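Local coordinates for protein DUF176 (Nitrosomonas europaea, PDB 2OMO) that is a putative antibiotic biosynthesis monooxygenase and probably acts as an oxidoreductase, at residues A39-T44 with I62-D67. Residues are numbered along the deposited sequence; the frame is centred on the assembly and turned at random.
Sequences AFKEAT and ILQSAD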
ATOM      1  N   ALA A  39     -18.972  -3.223  11.508  1.00 14.36           N
ATOM      2  CA  ALA A  39     -19.873  -3.089  10.379  1.00 13.59           C
ATOM      3  C   ALA A  39     -19.047  -2.767   9.125  1.00 14.65           C
ATOM      4  O   ALA A  39     -19.263  -3.343   8.043  1.00 13.90           O
ATOM      5  CB  ALA A  39     -20.909  -1.998  10.644  1.00 13.05           C
ATOM      6  N   PHE A  40     -18.088  -1.859   9.282  1.00 14.58           N
ATOM      7  CA  PHE A  40     -17.282  -1.464   8.138  1.00 14.11           C
ATOM      8  C   PHE A  40     -16.409  -2.625   7.626  1.00 14.64           C
ATOM      9  O   PHE A  40     -16.327  -2.824   6.394  1.00 13.69           O
ATOM     10  CB  PHE A  40     -16.409  -0.272   8.473  1.00 14.93           C
ATOM     11  CG  PHE A  40     -15.503   0.160   7.323  1.00 13.50           C
ATOM     12  CD1 PHE A  40     -16.016   0.948   6.301  1.00 16.15           C
ATOM     13  CD2 PHE A  40     -14.158  -0.193   7.299  1.00 14.68           C
ATOM     14  CE1 PHE A  40     -15.184   1.409   5.239  1.00 15.33           C
ATOM     15  CE2 PHE A  40     -13.332   0.246   6.251  1.00 16.38           C
ATOM     16  CZ  PHE A  40     -13.862   1.032   5.221  1.00 13.37           C
ATOM     17  N   LYS A  41     -15.812  -3.408   8.545  1.00 13.75           N
ATOM     18  CA  LYS A  41     -15.013  -4.579   8.162  1.00 15.76           C
ATOM     19  C   LYS A  41     -15.816  -5.581   7.370  1.00 14.15           C
ATOM     20  O   LYS A  41     -15.345  -6.149   6.381  1.00 12.97           O
ATOM     21  CB  LYS A  41     -14.385  -5.277   9.386  1.00 15.89           C
ATOM     22  CG  LYS A  41     -13.377  -4.378  10.108  1.00 17.47           C
ATOM     23  CD  LYS A  41     -12.600  -5.104  11.222  1.00 19.89           C
ATOM     24  CE  LYS A  41     -13.428  -5.956  12.112  1.00 27.60           C
ATOM     25  NZ  LYS A  41     -12.566  -6.483  13.214  1.00 30.67           N
ATOM     26  N   GLU A  42     -17.061  -5.798   7.802  1.00 12.47           N
ATOM     27  CA  GLU A  42     -17.872  -6.819   7.174  1.00 13.08           C
ATOM     28  C   GLU A  42     -18.251  -6.397   5.745  1.00 12.05           C
ATOM     29  O   GLU A  42     -18.219  -7.197   4.820  1.00 11.99           O
ATOM     30  CB  GLU A  42     -19.107  -7.065   8.054  1.00 12.23           C
ATOM     31  CG  GLU A  42     -20.255  -7.828   7.442  1.00 13.94           C
ATOM     32  CD  GLU A  42     -21.358  -8.014   8.520  1.00 12.82           C
ATOM     33  OE1 GLU A  42     -21.812  -6.987   9.091  1.00 16.25           O
ATOM     34  OE2 GLU A  42     -21.715  -9.167   8.808  1.00 16.46           O
ATOM     35  N   ALA A  43     -18.649  -5.141   5.597  1.00 12.88           N
ATOM     36  CA  ALA A  43     -19.011  -4.585   4.290  1.00 12.44           C
ATOM     37  C   ALA A  43     -17.786  -4.602   3.363  1.00 12.32           C
ATOM     38  O   ALA A  43     -17.898  -4.943   2.182  1.00 11.81           O
ATOM     39  CB  ALA A  43     -19.580  -3.160   4.449  1.00 14.01           C
ATOM     40  N   THR A  44     -16.615  -4.281   3.917  1.00 11.52           N
ATOM     41  CA  THR A  44     -15.399  -4.225   3.106  1.00 13.02           C
ATOM     42  C   THR A  44     -14.912  -5.644   2.740  1.00 13.29           C
ATOM     43  O   THR A  44     -14.308  -5.839   1.673  1.00 14.22           O
ATOM     44  CB  THR A  44     -14.306  -3.371   3.809  1.00 12.80           C
ATOM     45  OG1 THR A  44     -14.872  -2.100   4.136  1.00 13.57           O
ATOM     46  CG2 THR A  44     -13.081  -3.193   2.915  1.00 11.93           C
ATOM     47  N   ILE A  62      -7.107  -5.266   2.575  1.00 10.93           N
ATOM     48  CA  ILE A  62      -7.889  -4.455   3.533  1.00 11.84           C
ATOM     49  C   ILE A  62      -7.109  -4.436   4.842  1.00 11.71           C
ATOM     50  O   ILE A  62      -6.919  -5.500   5.465  1.00 12.67           O
ATOM     51  CB  ILE A  62      -9.297  -5.026   3.799  1.00 10.27           C
ATOM     52  CG1 ILE A  62     -10.063  -5.276   2.479  1.00 10.02           C
ATOM     53  CG2 ILE A  62     -10.093  -4.080   4.736  1.00 13.27           C
ATOM     54  CD1 ILE A  62     -10.064  -4.086   1.529  1.00 15.55           C
ATOM     55  N   LEU A  63      -6.753  -3.230   5.282  1.00 12.52           N
ATOM     56  CA  LEU A  63      -5.843  -3.047   6.429  1.00 11.31           C
ATOM     57  C   LEU A  63      -6.492  -2.242   7.529  1.00 12.48           C
ATOM     58  O   LEU A  63      -7.290  -1.310   7.230  1.00 12.79           O
ATOM     59  CB  LEU A  63      -4.578  -2.328   6.006  1.00 11.74           C
ATOM     60  CG  LEU A  63      -3.911  -2.830   4.702  1.00 11.63           C
ATOM     61  CD1 LEU A  63      -2.707  -1.897   4.350  1.00 14.84           C
ATOM     62  CD2 LEU A  63      -3.448  -4.279   4.813  1.00 14.69           C
ATOM     63  N   GLN A  64      -6.155  -2.605   8.770  1.00 12.89           N
ATOM     64  CA  GLN A  64      -6.643  -1.860   9.939  1.00 13.50           C
ATOM     65  C   GLN A  64      -5.428  -1.372  10.735  1.00 13.79           C
ATOM     66  O   GLN A  64      -4.494  -2.132  10.960  1.00 14.41           O
ATOM     67  CB  GLN A  64      -7.532  -2.747  10.779  1.00 15.30           C
ATOM     68  CG  GLN A  64      -8.144  -2.029  12.006  1.00 16.59           C
ATOM     69  CD  GLN A  64      -9.123  -2.936  12.694  1.00 17.23           C
ATOM     70  OE1 GLN A  64      -8.897  -4.163  12.753  1.00 15.77           O
ATOM     71  NE2 GLN A  64     -10.203  -2.355  13.254  1.00 14.25           N
ATOM     72  N   SER A  65      -5.423  -0.088  11.067  1.00 14.80           N
ATOM     73  CA  SER A  65      -4.249   0.528  11.708  1.00 15.42           C
ATOM     74  C   SER A  65      -4.008  -0.171  13.035  1.00 16.45           C
ATOM     75  O   SER A  65      -4.966  -0.444  13.785  1.00 16.06           O
ATOM     76  CB  SER A  65      -4.432   2.040  11.925  1.00 16.57           C
ATOM     77  OG  SER A  65      -3.583   2.483  12.979  1.00 17.87           O
ATOM     78  N   ALA A  66      -2.744  -0.531  13.297  1.00 16.60           N
ATOM     79  CA  ALA A  66      -2.351  -1.115  14.579  1.00 17.43           C
ATOM     80  C   ALA A  66      -2.591  -0.157  15.721  1.00 18.64           C
ATOM     81  O   ALA A  66      -2.846  -0.589  16.829  1.00 19.36           O
ATOM     82  CB  ALA A  66      -0.858  -1.494  14.578  1.00 17.08           C
ATOM     83  N   ASP A  67      -2.447   1.141  15.478  1.00 19.93           N
ATOM     84  CA  ASP A  67      -2.539   2.105  16.564  1.00 21.24           C
ATOM     85  C   ASP A  67      -3.980   2.512  16.835  1.00 21.30           C
ATOM     86  O   ASP A  67      -4.293   3.016  17.910  1.00 21.08           O
ATOM     87  CB  ASP A  67      -1.705   3.359  16.245  1.00 22.72           C
ATOM     88  CG  ASP A  67      -0.211   3.173  16.552  1.00 24.07           C
ATOM     89  OD1 ASP A  67       0.192   2.154  17.168  1.00 29.24           O
ATOM     90  OD2 ASP A  67       0.572   4.069  16.190  1.00 27.33           O
TER
HETATM   91  O   HOH W   1     -10.030  -6.028  14.330  1.00 44.90           O
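The methyl group of Thr44 sits against the branched side chain of Ile62, and this small apolar contact is the closest approach between residues 39-44 and 62-67. Thr44 CG2 lies 3.4 Å from Ile62 CD1, closer than two carbons usually come, and 3.6 Å from Ile62 CG2, so the methyl is received by both branches of the isoleucine. One turn back on the helix, Lys41 and Gln64 meet more loosely. Here Lys41 CD passes 4.1 Å from Gln64 OE1, and a single water joins the polar ends, accepting from Lys41 NZ at 2.8 Å and donating to Gln64 OE1 at 2.7 Å. Each end has a further partner: NZ makes a salt bridge with Glu38, and Gln64 NE2 bonds to the carbonyl of Pro69.

In Thr44 a chi1 of -53° sets OG1 beside the backbone N and leaves CG2 anti to it, directed at the strand. OG1 bonds Phe40 O at 2.8 Å, from above the carbonyl plane. Thr44 N reaches the same oxygen from the other face. OG1 also lies over the centre of the Phe40 ring and is hydrogen-bonded to Trp96 NE1.

The helix thus packs on one face of an antiparallel sheet, in keeping with the ferredoxin-like fold of this family, and residues 62-65 carry that sheet into the second subunit. With OG1 engaged by Phe40 O and by Trp96 of helix 91-100, Thr44 meets the strand through its methyl group, while the polar ends of Lys41 and Gln64, held chiefly by Glu38 and Pro69, are linked to each other through one water.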